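Local coordinates for tegument protein VP22 (Human herpesvirus 1, PDB 4XAL) that supports viral mRNA accumulation and late translation, modulates the RNase activity of the virion host shutoff protein and stabilises the microtubule network during infection, at residues H62-W71 with L85-T94. Sequence-based numbering, arbitrary orientation.
Sequences HARMAAVQLW and LLGITTIRVT
I91 lies against the small side chains of A63, A66 and A67, where the alanines let the strand come close to the helix. Its CB points at the helix and the side chain then forks. The CG2 branch, anti to the backbone N, meets A66 CB at 3.7 Å. On the other branch CG1, beside the backbone N and anti to the carbonyl carbon (chi1 -70°), carries CD1 to the helix backbone, where CD1 sits 3.6 Å from A67 N and 3.7 Å from A67 CB. Two residues on, V93 repeats the approach: CG1 rests 3.5 Å from A63 CA, and V93 CB faces H62 CB. At the other end L70 and L85 lie alongside each other, pointing opposite ways, L70 CG 3.7 Å from L85 CD1. The second methyl of L85, CD2, is 3.8 Å from W71 CE3, the L85 side chain roughly perpendicular to that of W71. L70 CD2 also leans on T89, whose OG1 donates a hydrogen bond to L85 O from above the carbonyl plane (2.8 Å). I88 N bonds to the same oxygen from the opposite face, so two donors grip it. Residues 85-94 belong to a probable nuclear export signal. In this conserved core domain of VP22, helix 79-88 turns back against the C-terminal part of helix 41-74, with P76 against W71 and L85. The axes of 62-71 and 91-94 approach to 8.2 Å, their directions 145° apart. Strand 91-94, the chain's one strand, pairs antiparallel with a strand of the bound peptide, carrying the sheet across the interface.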
loop_
_atom_site.group_PDB
_atom_site.type_symbol
_atom_site.label_atom_id
_atom_site.label_comp_id
_atom_site.label_asym_id
_atom_site.label_seq_id
_atom_site.Cartn_x
_atom_site.Cartn_y
_atom_site.Cartn_z
ATOM N N HIS A 62 3.885 -1.831 3.627
ATOM C CA HIS A 62 4.120 -3.058 4.380
ATOM C C HIS A 62 5.169 -3.956 3.741
ATOM O O HIS A 62 5.956 -4.599 4.446
ATOM C CB HIS A 62 2.817 -3.821 4.567
ATOM C CG HIS A 62 1.893 -3.152 5.532
ATOM N ND1 HIS A 62 2.259 -2.874 6.833
ATOM C CD2 HIS A 62 0.650 -2.644 5.375
ATOM C CE1 HIS A 62 1.265 -2.256 7.443
ATOM N NE2 HIS A 62 0.280 -2.096 6.578
ATOM N N ALA A 63 5.187 -4.010 2.415
ATOM C CA ALA A 63 6.210 -4.797 1.734
ATOM C C ALA A 63 7.616 -4.224 1.948
ATOM O O ALA A 63 8.576 -4.987 2.157
ATOM C CB ALA A 63 5.893 -4.893 0.260
ATOM N N ARG A 64 7.753 -2.903 1.910
ATOM C CA ARG A 64 9.056 -2.294 2.162
ATOM C C ARG A 64 9.526 -2.566 3.591
ATOM O O ARG A 64 10.716 -2.795 3.831
ATOM C CB ARG A 64 9.011 -0.793 1.897
ATOM C CG ARG A 64 8.880 -0.437 0.424
ATOM C CD ARG A 64 8.784 1.068 0.266
ATOM N NE ARG A 64 9.942 1.719 0.863
ATOM C CZ ARG A 64 10.859 2.385 0.176
ATOM N NH1 ARG A 64 10.739 2.515 -1.138
ATOM N NH2 ARG A 64 11.888 2.934 0.804
ATOM N N MET A 65 8.592 -2.540 4.538
ATOM C CA MET A 65 8.923 -2.825 5.928
ATOM C C MET A 65 9.453 -4.241 6.053
ATOM O O MET A 65 10.459 -4.483 6.733
ATOM C CB MET A 65 7.696 -2.635 6.831
ATOM C CG MET A 65 7.398 -1.199 7.182
ATOM S SD MET A 65 5.892 -1.093 8.175
ATOM C CE MET A 65 6.133 -2.426 9.353
ATOM N N ALA A 66 8.794 -5.176 5.380
ATOM C CA ALA A 66 9.231 -6.571 5.380
ATOM C C ALA A 66 10.603 -6.724 4.716
ATOM O O ALA A 66 11.450 -7.517 5.160
ATOM C CB ALA A 66 8.213 -7.443 4.675
ATOM N N ALA A 67 10.811 -5.969 3.647
ATOM C CA ALA A 67 12.073 -6.018 2.912
ATOM C C ALA A 67 13.210 -5.470 3.775
ATOM O O ALA A 67 14.316 -6.018 3.789
ATOM C CB ALA A 67 11.945 -5.219 1.598
ATOM N N VAL A 68 12.938 -4.385 4.491
ATOM C CA VAL A 68 13.927 -3.825 5.414
ATOM C C VAL A 68 14.326 -4.872 6.456
ATOM O O VAL A 68 15.507 -5.037 6.772
ATOM C CB VAL A 68 13.394 -2.565 6.130
ATOM C CG1 VAL A 68 14.256 -2.224 7.346
ATOM C CG2 VAL A 68 13.340 -1.379 5.172
ATOM N N GLN A 69 13.331 -5.582 6.984
ATOM C CA GLN A 69 13.575 -6.602 8.002
ATOM C C GLN A 69 14.452 -7.716 7.456
ATOM O O GLN A 69 15.459 -8.097 8.072
ATOM C CB GLN A 69 12.247 -7.174 8.508
ATOM C CG GLN A 69 12.404 -8.301 9.517
ATOM C CD GLN A 69 11.115 -8.592 10.273
ATOM O OE1 GLN A 69 10.833 -7.973 11.300
ATOM N NE2 GLN A 69 10.327 -9.535 9.765
ATOM N N LEU A 70 14.067 -8.228 6.291
ATOM C CA LEU A 70 14.815 -9.282 5.628
ATOM C C LEU A 70 16.241 -8.836 5.295
ATOM O O LEU A 70 17.203 -9.589 5.493
ATOM C CB LEU A 70 14.086 -9.724 4.357
ATOM C CG LEU A 70 14.829 -10.700 3.456
ATOM C CD1 LEU A 70 15.030 -12.021 4.176
ATOM C CD2 LEU A 70 14.042 -10.898 2.172
ATOM N N TRP A 71 16.379 -7.618 4.781
ATOM C CA TRP A 71 17.700 -7.077 4.470
ATOM C C TRP A 71 18.575 -6.976 5.723
ATOM O O TRP A 71 19.733 -7.394 5.723
ATOM C CB TRP A 71 17.570 -5.703 3.817
ATOM C CG TRP A 71 18.876 -5.069 3.471
ATOM C CD1 TRP A 71 19.720 -4.411 4.315
ATOM C CD2 TRP A 71 19.475 -5.014 2.171
ATOM N NE1 TRP A 71 20.821 -3.951 3.616
ATOM C CE2 TRP A 71 20.692 -4.318 2.302
ATOM C CE3 TRP A 71 19.102 -5.500 0.913
ATOM C CZ2 TRP A 71 21.535 -4.075 1.217
ATOM C CZ3 TRP A 71 19.944 -5.263 -0.161
ATOM C CH2 TRP A 71 21.149 -4.564 0.002
ATOM N N LEU A 85 20.450 -13.359 -1.737
ATOM C CA LEU A 85 19.280 -12.821 -1.047
ATOM C C LEU A 85 18.094 -12.721 -2.009
ATOM O O LEU A 85 16.962 -13.053 -1.650
ATOM C CB LEU A 85 19.592 -11.457 -0.435
ATOM C CG LEU A 85 18.401 -10.703 0.159
ATOM C CD1 LEU A 85 17.868 -11.429 1.391
ATOM C CD2 LEU A 85 18.774 -9.268 0.496
ATOM N N LEU A 86 18.358 -12.264 -3.234
ATOM C CA LEU A 86 17.306 -12.177 -4.249
ATOM C C LEU A 86 16.621 -13.525 -4.438
ATOM O O LEU A 86 15.401 -13.602 -4.556
ATOM C CB LEU A 86 17.882 -11.695 -5.579
ATOM C CG LEU A 86 18.379 -10.254 -5.603
ATOM C CD1 LEU A 86 19.127 -9.977 -6.915
ATOM C CD2 LEU A 86 17.218 -9.306 -5.457
ATOM N N GLY A 87 17.413 -14.593 -4.443
ATOM C CA GLY A 87 16.869 -15.926 -4.628
ATOM C C GLY A 87 15.888 -16.381 -3.565
ATOM O O GLY A 87 15.018 -17.214 -3.834
ATOM N N ILE A 88 16.011 -15.850 -2.353
ATOM C CA ILE A 88 15.137 -16.270 -1.264
ATOM C C ILE A 88 14.080 -15.244 -0.884
ATOM O O ILE A 88 13.333 -15.445 0.070
ATOM C CB ILE A 88 15.942 -16.602 0.009
ATOM C CG1 ILE A 88 16.642 -15.351 0.540
ATOM C CG2 ILE A 88 16.959 -17.679 -0.287
ATOM C CD1 ILE A 88 17.107 -15.486 1.968
ATOM N N THR A 89 14.013 -14.139 -1.610
ATOM C CA THR A 89 13.104 -13.076 -1.203
ATOM C C THR A 89 11.681 -13.439 -1.610
ATOM O O THR A 89 11.361 -13.493 -2.795
ATOM C CB THR A 89 13.508 -11.715 -1.817
ATOM O OG1 THR A 89 14.764 -11.308 -1.256
ATOM C CG2 THR A 89 12.455 -10.638 -1.513
ATOM N N THR A 90 10.852 -13.715 -0.609
ATOM C CA THR A 90 9.433 -13.995 -0.823
ATOM C C THR A 90 8.682 -13.238 0.241
ATOM O O THR A 90 8.677 -13.634 1.403
ATOM C CB THR A 90 9.105 -15.488 -0.730
ATOM O OG1 THR A 90 9.848 -16.200 -1.727
ATOM C CG2 THR A 90 7.623 -15.709 -0.966
ATOM N N ILE A 91 8.078 -12.121 -0.157
ATOM C CA ILE A 91 7.488 -11.211 0.792
ATOM C C ILE A 91 5.976 -11.218 0.605
ATOM O O ILE A 91 5.480 -10.973 -0.491
ATOM C CB ILE A 91 8.055 -9.794 0.624
ATOM C CG1 ILE A 91 9.511 -9.785 1.102
ATOM C CG2 ILE A 91 7.243 -8.784 1.410
ATOM C CD1 ILE A 91 10.107 -8.446 1.197
ATOM N N ARG A 92 5.266 -11.520 1.683
ATOM C CA ARG A 92 3.812 -11.628 1.658
ATOM C C ARG A 92 3.232 -10.519 2.507
ATOM O O ARG A 92 3.654 -10.327 3.644
ATOM C CB ARG A 92 3.366 -12.987 2.187
ATOM C CG ARG A 92 3.846 -14.142 1.339
ATOM C CD ARG A 92 3.429 -15.477 1.934
ATOM N NE ARG A 92 3.196 -16.480 0.901
ATOM C CZ ARG A 92 4.087 -17.393 0.528
ATOM N NH1 ARG A 92 5.281 -17.428 1.105
ATOM N NH2 ARG A 92 3.784 -18.268 -0.424
ATOM N N VAL A 93 2.295 -9.756 1.951
ATOM C CA VAL A 93 1.690 -8.696 2.731
ATOM C C VAL A 93 0.173 -8.741 2.563
ATOM O O VAL A 93 -0.337 -9.224 1.557
ATOM C CB VAL A 93 2.235 -7.289 2.351
ATOM C CG1 VAL A 93 3.753 -7.255 2.400
ATOM C CG2 VAL A 93 1.780 -6.877 0.999
ATOM N N THR A 94 -0.531 -8.256 3.574
ATOM C CA THR A 94 -1.990 -8.176 3.516
ATOM C C THR A 94 -2.453 -6.771 3.856
ATOM O O THR A 94 -1.946 -6.157 4.793
ATOM C CB THR A 94 -2.650 -9.168 4.486
ATOM O OG1 THR A 94 -2.420 -8.739 5.831
ATOM C CG2 THR A 94 -2.085 -10.548 4.307
#